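Local coordinates for MccB protein (Escherichia coli, PDB 6OM4) that takes part in microcin C7 biosynthesis, joining an adenosine nucleotide drawn from ATP to the end of the N-formylated MccA peptide through a phosphoramidate bond, at residues R176-R181 and I185-I190; L192-N195 and D199-K202; W222-C227 and C343-N348; Y234-Y239 and G256-Q261. One frame throughout, in Å; residues are numbered along the deposited sequence.

Interaction 1: residues R176-R181 and I185-I190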
# COMPACT_ATOMS: atom_id res chain seq x y z
N ARG A 176 1.76 2.46 -21.91
CA ARG A 176 0.62 2.22 -22.84
C ARG A 176 -0.54 1.58 -22.05
O ARG A 176 -1.68 1.98 -22.15
CB ARG A 176 1.07 1.35 -24.01
CG ARG A 176 -0.04 0.86 -24.93
CD ARG A 176 0.43 -0.24 -25.87
NE ARG A 176 0.37 -1.56 -25.26
CZ ARG A 176 1.21 -2.57 -25.48
NH1 ARG A 176 2.28 -2.41 -26.26
NH2 ARG A 176 1.00 -3.73 -24.91
N GLU A 177 -0.21 0.60 -21.22
CA GLU A 177 -1.22 -0.19 -20.53
C GLU A 177 -1.89 0.60 -19.39
O GLU A 177 -3.05 0.39 -19.12
CB GLU A 177 -0.58 -1.51 -20.09
CG GLU A 177 -0.27 -2.40 -21.29
CD GLU A 177 -1.46 -2.78 -22.15
OE1 GLU A 177 -2.56 -3.09 -21.60
OE2 GLU A 177 -1.29 -2.74 -23.41
N LEU A 178 -1.15 1.51 -18.75
CA LEU A 178 -1.67 2.32 -17.69
C LEU A 178 -2.68 3.29 -18.31
O LEU A 178 -3.74 3.51 -17.78
CB LEU A 178 -0.56 3.09 -16.96
CG LEU A 178 0.39 2.29 -16.06
CD1 LEU A 178 1.24 3.23 -15.23
CD2 LEU A 178 -0.37 1.33 -15.15
N LEU A 179 -2.32 3.91 -19.44
CA LEU A 179 -3.20 4.90 -20.06
C LEU A 179 -4.41 4.22 -20.71
O LEU A 179 -5.47 4.83 -20.85
CB LEU A 179 -2.40 5.76 -21.04
CG LEU A 179 -1.39 6.70 -20.39
CD1 LEU A 179 -0.59 7.46 -21.45
CD2 LEU A 179 -2.05 7.70 -19.46
N LYS A 180 -4.31 2.93 -21.06
CA LYS A 180 -5.50 2.24 -21.54
C LYS A 180 -6.52 2.03 -20.41
O LYS A 180 -7.72 1.86 -20.69
CB LYS A 180 -5.15 0.89 -22.14
CG LYS A 180 -4.57 1.02 -23.54
CD LYS A 180 -3.87 -0.23 -23.98
CE LYS A 180 -4.69 -1.50 -23.80
NZ LYS A 180 -4.06 -2.67 -24.48
N ARG A 181 -6.01 1.94 -19.17
CA ARG A 181 -6.81 1.69 -17.98
C ARG A 181 -7.33 2.96 -17.34
O ARG A 181 -8.44 2.92 -16.78
CB ARG A 181 -6.01 0.85 -16.99
CG ARG A 181 -5.96 -0.60 -17.45
CD ARG A 181 -4.88 -1.41 -16.77
NE ARG A 181 -4.95 -2.80 -17.23
CZ ARG A 181 -4.51 -3.26 -18.39
NH1 ARG A 181 -3.87 -2.47 -19.24
NH2 ARG A 181 -4.68 -4.54 -18.70
N ILE A 185 -4.99 10.27 -16.15
CA ILE A 185 -3.76 10.54 -15.41
C ILE A 185 -2.62 10.85 -16.39
O ILE A 185 -2.77 10.74 -17.60
CB ILE A 185 -3.39 9.37 -14.48
CG1 ILE A 185 -2.90 8.16 -15.28
CG2 ILE A 185 -4.54 9.04 -13.55
CD1 ILE A 185 -2.34 7.08 -14.45
N SER A 186 -1.48 11.24 -15.82
CA SER A 186 -0.26 11.58 -16.57
C SER A 186 0.81 10.53 -16.27
O SER A 186 1.04 10.24 -15.07
CB SER A 186 0.19 12.96 -16.16
OG SER A 186 1.33 13.35 -16.93
N VAL A 187 1.46 9.98 -17.31
CA VAL A 187 2.54 9.01 -17.16
C VAL A 187 3.71 9.46 -18.02
O VAL A 187 3.51 9.84 -19.17
CB VAL A 187 2.09 7.60 -17.58
CG1 VAL A 187 3.20 6.59 -17.37
CG2 VAL A 187 0.81 7.19 -16.84
N SER A 188 4.92 9.40 -17.46
CA SER A 188 6.14 9.70 -18.17
C SER A 188 7.18 8.60 -17.88
O SER A 188 7.00 7.80 -16.95
CB SER A 188 6.57 11.13 -17.84
OG SER A 188 7.12 11.21 -16.54
N GLU A 189 8.17 8.47 -18.77
CA GLU A 189 9.17 7.45 -18.73
C GLU A 189 10.55 8.10 -18.59
O GLU A 189 10.80 9.15 -19.17
CB GLU A 189 9.16 6.64 -20.03
CG GLU A 189 7.83 6.00 -20.37
CD GLU A 189 7.87 5.50 -21.80
OE1 GLU A 189 8.74 4.63 -22.09
OE2 GLU A 189 7.06 6.02 -22.64
N ILE A 190 11.46 7.42 -17.89
CA ILE A 190 12.90 7.76 -17.83
C ILE A 190 13.69 6.46 -18.05
O ILE A 190 13.50 5.48 -17.29
CB ILE A 190 13.29 8.44 -16.49
CG1 ILE A 190 12.52 9.72 -16.21
CG2 ILE A 190 14.80 8.70 -16.46
CD1 ILE A 190 12.83 10.33 -14.86
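In the beta-alpha-beta unit of the Rossmann-like ThiF fold, Leu178 and Leu179 on the last turns of helix 170-181 meet Ile185 and Val187 where the chain returns into strand 186-191. Leu179 does most of the touching. Its CG stands anti to the carbonyl carbon (chi1 -70°), which carries CD2 to 3.9 Å from Val187 CG2, the two side chains running alongside and pointing opposite ways. The same methyl CD2 lies 3.6 Å from the Ile185 carbonyl O and 4.3 Å from Ile185 CG1. Leu178 approaches more loosely, its CD1 4.3 Å from Val187 CG2, so that CG2 faces both leucines. Further round the helix, Glu177 gathers three cations. Arg176 comes side-on to OE2 with two nitrogens, NE at 2.8 Å, and OE2 lies in the plane of the Arg176 guanidinium group. Lys180 NZ reaches the same OE2 at 3.0 Å, and Arg181 NH1 takes OE1 at 2.8 Å as well as the Glu177 backbone O, which pins the carboxylate through both oxygens. Beyond the contact, Leu178 and Ile185 both pack on Ala135 of helix 125-136, and strand 186-191, outermost in its sheet, pairs in parallel with strand 141-146, where Val187 touches Leu144.

Interaction 2: residues L192-N195 and D199-K202. With ND7 (5'-O-[(S)-amino(hydroxy)phosphoryl]adenosine), chain M.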
# COMPACT_ATOMS: atom_id res chain seq x y z
N LEU A 192 16.80 4.62 -17.49
CA LEU A 192 17.91 4.81 -16.61
C LEU A 192 18.15 3.51 -15.85
O LEU A 192 17.21 2.88 -15.39
CB LEU A 192 17.57 5.95 -15.65
CG LEU A 192 18.59 6.28 -14.57
CD1 LEU A 192 19.91 6.79 -15.16
CD2 LEU A 192 18.01 7.30 -13.59
N ASN A 193 19.43 3.13 -15.77
CA ASN A 193 19.90 2.10 -14.89
C ASN A 193 20.76 2.78 -13.81
O ASN A 193 21.76 3.40 -14.12
CB ASN A 193 20.73 1.04 -15.63
CG ASN A 193 20.97 -0.23 -14.84
OD1 ASN A 193 20.02 -0.85 -14.35
ND2 ASN A 193 22.21 -0.68 -14.79
N ILE A 194 20.32 2.72 -12.56
CA ILE A 194 21.13 3.20 -11.47
C ILE A 194 22.20 2.16 -11.13
O ILE A 194 21.97 1.26 -10.30
CB ILE A 194 20.29 3.55 -10.25
CG1 ILE A 194 19.30 4.66 -10.60
CG2 ILE A 194 21.19 3.93 -9.07
CD1 ILE A 194 17.90 4.23 -10.55
N ASN A 195 23.38 2.34 -11.71
CA ASN A 195 24.52 1.43 -11.48
C ASN A 195 25.62 2.09 -10.62
O ASN A 195 26.61 1.44 -10.29
CB ASN A 195 25.10 0.92 -12.80
CG ASN A 195 25.59 2.00 -13.75
OD1 ASN A 195 25.60 3.20 -13.44
ND2 ASN A 195 26.02 1.58 -14.93
N ASP A 199 23.91 8.28 -9.96
CA ASP A 199 22.79 8.25 -10.89
C ASP A 199 21.44 8.60 -10.22
O ASP A 199 20.51 8.94 -10.89
CB ASP A 199 22.71 6.89 -11.57
CG ASP A 199 23.90 6.65 -12.51
OD1 ASP A 199 24.45 7.63 -13.00
OD2 ASP A 199 24.27 5.47 -12.69
N LEU A 200 21.34 8.50 -8.88
CA LEU A 200 20.09 8.85 -8.17
C LEU A 200 19.75 10.34 -8.28
O LEU A 200 18.58 10.70 -8.18
CB LEU A 200 20.20 8.40 -6.72
CG LEU A 200 20.12 6.89 -6.53
CD1 LEU A 200 20.59 6.47 -5.15
CD2 LEU A 200 18.69 6.39 -6.78
N HIS A 201 20.75 11.17 -8.61
CA HIS A 201 20.50 12.58 -8.90
C HIS A 201 19.60 12.75 -10.14
O HIS A 201 19.05 13.84 -10.31
CB HIS A 201 21.83 13.36 -9.07
CG HIS A 201 22.62 13.41 -7.80
ND1 HIS A 201 22.23 14.16 -6.72
CD2 HIS A 201 23.75 12.77 -7.43
CE1 HIS A 201 23.07 13.97 -5.73
NE2 HIS A 201 24.02 13.14 -6.14
N LYS A 202 19.49 11.73 -11.00
CA LYS A 202 18.68 11.80 -12.22
C LYS A 202 17.21 11.44 -11.94
O LYS A 202 16.36 11.51 -12.84
CB LYS A 202 19.21 10.86 -13.31
CG LYS A 202 20.50 11.32 -13.99
CD LYS A 202 21.73 10.55 -13.58
CE LYS A 202 22.92 10.71 -14.50
NZ LYS A 202 22.92 9.69 -15.57
O1A ND7 M . 13.46 -8.47 -11.44
PA ND7 M . 12.17 -7.84 -11.00
O2A ND7 M . 10.87 -8.52 -11.42
N3A ND7 M . 12.28 -7.82 -9.31
O5' ND7 M . 12.01 -6.33 -11.47
C5' ND7 M . 13.14 -5.45 -11.16
C4' ND7 M . 13.04 -4.30 -12.19
C3' ND7 M . 13.50 -4.83 -13.58
O3' ND7 M . 12.62 -4.52 -14.59
C2' ND7 M . 14.97 -4.23 -13.67
O2' ND7 M . 15.30 -3.87 -15.07
C1' ND7 M . 14.93 -3.10 -12.94
O4' ND7 M . 13.84 -3.37 -11.77
N9 ND7 M . 16.12 -2.72 -12.25
C4 ND7 M . 16.71 -1.49 -12.28
C5 ND7 M . 17.79 -1.53 -11.49
N7 ND7 M . 17.88 -2.77 -10.95
C8 ND7 M . 16.86 -3.47 -11.41
N3 ND7 M . 16.37 -0.36 -12.95
C2 ND7 M . 17.11 0.70 -12.80
N1 ND7 M . 18.20 0.68 -12.03
C6 ND7 M . 18.55 -0.39 -11.37
N6 ND7 M . 19.75 -0.38 -10.54
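Ile194, backed by Asp199 and Leu200, presents its backbone to the adenine of the bound phosphoramidate nucleotide ND7. Its amide N donates to N1 of the base at 3.0 Å, and its carbonyl O receives the exocyclic N6 at 2.8 Å; both bonds are moderately bent, at 149°. The backbone O of Leu192 lies 3.4 Å from C2 of ND7, at the same end of the ring.

Behind this first shell stands the 3-10 turn 199-202. The CB of Asp199 sits 4.0 Å from the CA of Ile194, while Ile194 CG2, anti to the backbone N, runs to 4.0 Å from Leu200 CG, the two side chains roughly perpendicular. Leu192 and Lys202 also meet nearly square to each other, with Leu192 CD2 at 3.8 Å from Lys202 CB. The carboxylate of Asp199 turns back to the loop, where OD2 takes a weak bond from the backbone N of Asn195 at 3.4 Å and another weak one from that of Asp196. Its OD1 has a long salt bridge to Lys202 NZ. Farther out, Leu219 touches Ile194, and Trp222 and Tyr226 cover Leu200, all three from helix 219-230.

A backbone NH facing N1 and a carbonyl facing the 6-amino group match adenine's own pattern of acceptor and donor. Both hydrogen bonds at this edge come from the backbone of Ile194, and the packing of the turn behind it probably helps to set the position of this edge.

Interaction 3: residues W222-C227 and C343-N348; sequences WVNKYC and CSVCGN. With ZN (zinc ion), chain E.
Val345 points one methyl at the helix 219-230, against the Asn224 side chain and the Lys225 backbone. Its chi1 of 180° puts CG1 opposite the backbone N, on the side of the helix, 4.1 Å from Lys225 CA and 4.5 Å from Lys225 CB. The side chain of Asn224 comes in at a slant, its amide end touching the same methyl, and also touches Cys257 and Tyr258. Val228, farther along the helix, touches both Val345 and Cys346.

The loop that carries Val345 supplies two of the zinc ligands. Cys343 SG binds the zinc ion at 2.3 Å and Cys346 SG binds it at 2.4 Å; Cys257 and Cys260 complete the four sulfurs. Cys343 SG also accepts a hydrogen bond from Cys346 N at 3.5 Å, nearly straight (165°), and a weak one from Val345 N. Gly347 N closes the turn on Cys343 O at 3.1 Å. This is the backbone pattern of a zinc knuckle, built here on a CxxC pair followed by glycine. Amide hydrogens directed at a metal-bound sulfur probably offset part of the negative charge that four cysteine ligands bring to one zinc ion.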
# COMPACT_ATOMS: atom_id res chain seq x y z
N TRP A 222 22.00 2.60 -1.17
CA TRP A 222 22.18 3.84 -1.88
C TRP A 222 20.91 4.70 -1.82
O TRP A 222 20.96 5.93 -1.62
CB TRP A 222 22.51 3.60 -3.35
CG TRP A 222 23.83 2.98 -3.61
CD1 TRP A 222 24.88 2.84 -2.74
CD2 TRP A 222 24.26 2.46 -4.88
NE1 TRP A 222 25.95 2.28 -3.41
CE2 TRP A 222 25.57 1.98 -4.69
CE3 TRP A 222 23.66 2.33 -6.14
CZ2 TRP A 222 26.30 1.40 -5.74
CZ3 TRP A 222 24.36 1.72 -7.15
CH2 TRP A 222 25.67 1.28 -6.95
N VAL A 223 19.78 4.05 -2.14
CA VAL A 223 18.49 4.78 -2.20
C VAL A 223 18.18 5.40 -0.83
O VAL A 223 17.80 6.52 -0.71
CB VAL A 223 17.36 3.85 -2.68
CG1 VAL A 223 16.02 4.54 -2.55
CG2 VAL A 223 17.58 3.38 -4.11
N ASN A 224 18.36 4.61 0.20
CA ASN A 224 18.10 5.00 1.55
C ASN A 224 18.92 6.25 1.87
O ASN A 224 18.38 7.26 2.33
CB ASN A 224 18.40 3.84 2.49
CG ASN A 224 18.20 4.21 3.95
OD1 ASN A 224 19.16 4.41 4.71
ND2 ASN A 224 16.96 4.37 4.31
N LYS A 225 20.24 6.19 1.64
CA LYS A 225 21.13 7.32 1.98
C LYS A 225 20.72 8.56 1.19
O LYS A 225 20.57 9.65 1.78
CB LYS A 225 22.60 6.92 1.76
CG LYS A 225 23.59 8.09 1.67
CD LYS A 225 25.06 7.68 1.73
CE LYS A 225 25.47 7.12 3.09
NZ LYS A 225 26.94 7.21 3.33
N TYR A 226 20.48 8.40 -0.12
CA TYR A 226 20.10 9.49 -0.99
C TYR A 226 18.80 10.12 -0.49
O TYR A 226 18.71 11.36 -0.45
CB TYR A 226 19.92 9.06 -2.45
CG TYR A 226 19.52 10.18 -3.37
CD1 TYR A 226 18.20 10.51 -3.56
CD2 TYR A 226 20.47 10.96 -4.00
CE1 TYR A 226 17.81 11.55 -4.37
CE2 TYR A 226 20.10 12.00 -4.85
CZ TYR A 226 18.77 12.34 -4.98
OH TYR A 226 18.41 13.35 -5.84
N CYS A 227 17.81 9.29 -0.10
CA CYS A 227 16.48 9.80 0.27
C CYS A 227 16.53 10.51 1.62
O CYS A 227 15.86 11.52 1.80
CB CYS A 227 15.42 8.70 0.28
SG CYS A 227 14.90 8.30 -1.41
N CYS A 343 21.69 6.43 14.59
CA CYS A 343 21.79 5.94 13.20
C CYS A 343 22.89 6.73 12.49
O CYS A 343 22.84 7.95 12.48
CB CYS A 343 20.49 6.08 12.41
SG CYS A 343 20.65 5.42 10.73
N SER A 344 23.87 6.04 11.90
CA SER A 344 24.95 6.75 11.21
C SER A 344 24.44 7.46 9.95
O SER A 344 25.09 8.35 9.44
CB SER A 344 26.09 5.82 10.88
OG SER A 344 25.64 4.83 9.95
N VAL A 345 23.26 7.06 9.45
CA VAL A 345 22.71 7.69 8.24
C VAL A 345 21.78 8.86 8.61
O VAL A 345 21.97 9.93 8.12
CB VAL A 345 22.01 6.66 7.33
CG1 VAL A 345 21.44 7.33 6.09
CG2 VAL A 345 22.98 5.57 6.93
N CYS A 346 20.76 8.62 9.43
CA CYS A 346 19.66 9.55 9.56
C CYS A 346 19.60 10.18 10.97
O CYS A 346 18.80 11.04 11.21
CB CYS A 346 18.34 8.86 9.19
SG CYS A 346 17.66 7.80 10.49
N GLY A 347 20.46 9.78 11.90
CA GLY A 347 20.44 10.31 13.25
C GLY A 347 20.34 11.83 13.28
O GLY A 347 21.01 12.51 12.51
N ASN A 348 19.48 12.34 14.17
CA ASN A 348 19.12 13.78 14.41
C ASN A 348 19.30 14.64 13.15
O ASN A 348 19.16 15.88 13.22
CB ASN A 348 19.87 14.32 15.63
CG ASN A 348 19.37 13.70 16.91
OD1 ASN A 348 18.21 13.92 17.31
ND2 ASN A 348 20.21 12.88 17.54
ZN ZN E . 18.44 5.59 10.14

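Interaction 4: residues Y234-Y239 and G256-Q261. With ZN (zinc ion), chain E.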
# COMPACT_ATOMS: atom_id res chain seq x y z
N TYR A 234 10.21 7.24 0.69
CA TYR A 234 10.22 6.07 -0.20
C TYR A 234 9.60 4.87 0.51
O TYR A 234 9.51 4.82 1.73
CB TYR A 234 11.63 5.75 -0.71
CG TYR A 234 12.53 5.10 0.29
CD1 TYR A 234 12.49 3.72 0.49
CD2 TYR A 234 13.45 5.82 1.05
CE1 TYR A 234 13.32 3.09 1.40
CE2 TYR A 234 14.28 5.20 1.97
CZ TYR A 234 14.22 3.82 2.16
OH TYR A 234 14.96 3.11 3.06
N ILE A 235 9.20 3.88 -0.28
CA ILE A 235 8.83 2.60 0.23
C ILE A 235 9.51 1.51 -0.61
O ILE A 235 9.59 1.64 -1.81
CB ILE A 235 7.30 2.44 0.27
CG1 ILE A 235 6.95 1.12 0.96
CG2 ILE A 235 6.67 2.61 -1.12
CD1 ILE A 235 5.49 0.94 1.25
N ASN A 236 10.07 0.51 0.07
CA ASN A 236 10.69 -0.63 -0.62
C ASN A 236 9.68 -1.78 -0.62
O ASN A 236 8.92 -1.92 0.30
CB ASN A 236 12.02 -0.98 0.05
CG ASN A 236 12.88 -1.99 -0.67
OD1 ASN A 236 13.54 -2.77 0.01
ND2 ASN A 236 12.97 -1.92 -2.00
N ALA A 237 9.69 -2.64 -1.67
CA ALA A 237 8.93 -3.87 -1.60
C ALA A 237 9.59 -4.89 -2.51
O ALA A 237 10.33 -4.52 -3.42
CB ALA A 237 7.49 -3.67 -2.05
N GLY A 238 9.27 -6.16 -2.27
CA GLY A 238 9.79 -7.22 -3.07
C GLY A 238 9.63 -8.54 -2.35
O GLY A 238 8.61 -8.79 -1.75
N TYR A 239 10.64 -9.39 -2.46
CA TYR A 239 10.57 -10.74 -1.91
C TYR A 239 11.99 -11.24 -1.68
O TYR A 239 12.93 -10.85 -2.37
CB TYR A 239 9.78 -11.68 -2.83
CG TYR A 239 10.11 -11.44 -4.28
CD1 TYR A 239 11.25 -11.98 -4.87
CD2 TYR A 239 9.34 -10.57 -5.01
CE1 TYR A 239 11.58 -11.66 -6.18
CE2 TYR A 239 9.62 -10.29 -6.33
CZ TYR A 239 10.78 -10.80 -6.90
OH TYR A 239 11.00 -10.46 -8.21
N GLY A 256 12.07 5.45 11.09
CA GLY A 256 13.41 4.93 10.89
C GLY A 256 13.75 4.80 9.42
O GLY A 256 12.86 4.79 8.56
N CYS A 257 15.06 4.73 9.13
CA CYS A 257 15.53 4.43 7.79
C CYS A 257 15.97 2.95 7.76
O CYS A 257 15.91 2.25 8.76
CB CYS A 257 16.64 5.39 7.35
SG CYS A 257 18.27 4.96 7.99
N TYR A 258 16.36 2.48 6.57
CA TYR A 258 16.76 1.10 6.35
C TYR A 258 17.92 0.66 7.26
O TYR A 258 18.02 -0.52 7.57
CB TYR A 258 17.12 0.92 4.88
CG TYR A 258 17.19 -0.52 4.41
CD1 TYR A 258 16.05 -1.24 4.10
CD2 TYR A 258 18.41 -1.12 4.19
CE1 TYR A 258 16.12 -2.54 3.62
CE2 TYR A 258 18.50 -2.42 3.71
CZ TYR A 258 17.35 -3.11 3.39
OH TYR A 258 17.48 -4.39 2.90
N GLU A 259 18.74 1.61 7.72
CA GLU A 259 19.99 1.28 8.49
C GLU A 259 19.85 1.58 9.99
O GLU A 259 20.74 1.25 10.77
CB GLU A 259 21.16 1.99 7.83
CG GLU A 259 21.34 1.47 6.42
CD GLU A 259 22.72 1.47 5.81
OE1 GLU A 259 23.72 1.59 6.56
OE2 GLU A 259 22.77 1.39 4.58
N CYS A 260 18.71 2.11 10.42
CA CYS A 260 18.58 2.49 11.83
C CYS A 260 18.81 1.28 12.73
O CYS A 260 19.59 1.36 13.70
CB CYS A 260 17.20 3.05 12.15
SG CYS A 260 17.03 4.82 11.81
N GLN A 261 18.11 0.18 12.44
CA GLN A 261 18.21 -1.04 13.22
C GLN A 261 18.97 -2.06 12.37
O GLN A 261 18.88 -2.04 11.15
CB GLN A 261 16.84 -1.59 13.61
CG GLN A 261 15.91 -0.51 14.15
CD GLN A 261 16.32 -0.11 15.53
OE1 GLN A 261 16.85 -0.92 16.29
NE2 GLN A 261 16.09 1.15 15.87
ZN ZN E . 18.44 5.59 10.14
O HOH W 1 15.83 -4.77 0.58
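Tyr258 leaves the zinc loop and runs beside strand 234-240, meeting Tyr234 at its base and Asn236 beyond. Its CB lies 3.6 Å from Tyr234 OH, the two side chains set almost at right angles. With CG anti to the backbone N (chi1 -164°), the ring then extends away from the metal and along the strand, and its CE1 passes Asn236 OD1 at 4.4 Å, in an oblique approach. At the tip, OH is joined to a water at 2.9 Å, and that water donates to Asn236 OD1 at 3.1 Å, so the far end of the ring is tied to the strand through a solvent bridge.

Each strand partner has a further anchor. Tyr234 OH is probably hydrogen-bonded to the Asn224 side chain of helix 219-230, and Asn236 ND2 is bonded to the backbone O of Val211, which fixes which way the Asn236 amide is turned. The bound peptide also comes here: a polar side chain of it bonds Asn236 OD1, and its backbone packs on Tyr258.

At the root of Tyr258, a type I turn from Cys257 to Cys260 bends the chain round the metal. Cys257 SG binds the zinc ion at 2.2 Å and Cys260 SG at 2.3 Å. The backbone N of Glu259 donates to Cys257 SG at 3.4 Å (159°), and the backbone N of Cys257 to Cys260 SG at 3.3 Å. This CxxC turn is one half of a four-cysteine zinc site, such as is found in MoeB- and ThiF-like relatives of the E1 enzymes.

Interactions 1 and 2 follow one another along the chain: strand 186-191 leads straight into the nucleotide loop, and the two touch where Ile190 CD1 packs on the Lys202 backbone, although their centres are 21 Å apart. Helix 219-230 then links interaction 2 to the zinc end, with Trp222 and Tyr226 against the 192-202 loop and Asn224 against the 256-261 turn. Interactions 3 and 4, centres 11 Å apart, share the zinc ion; 234-239 and 256-261 both fall between the halves of interaction 3. Interactions 1 and 4 reach the same mixed sheet. The zinc site thus ties the chain's C-terminal end to the domain holding nucleotide and peptide.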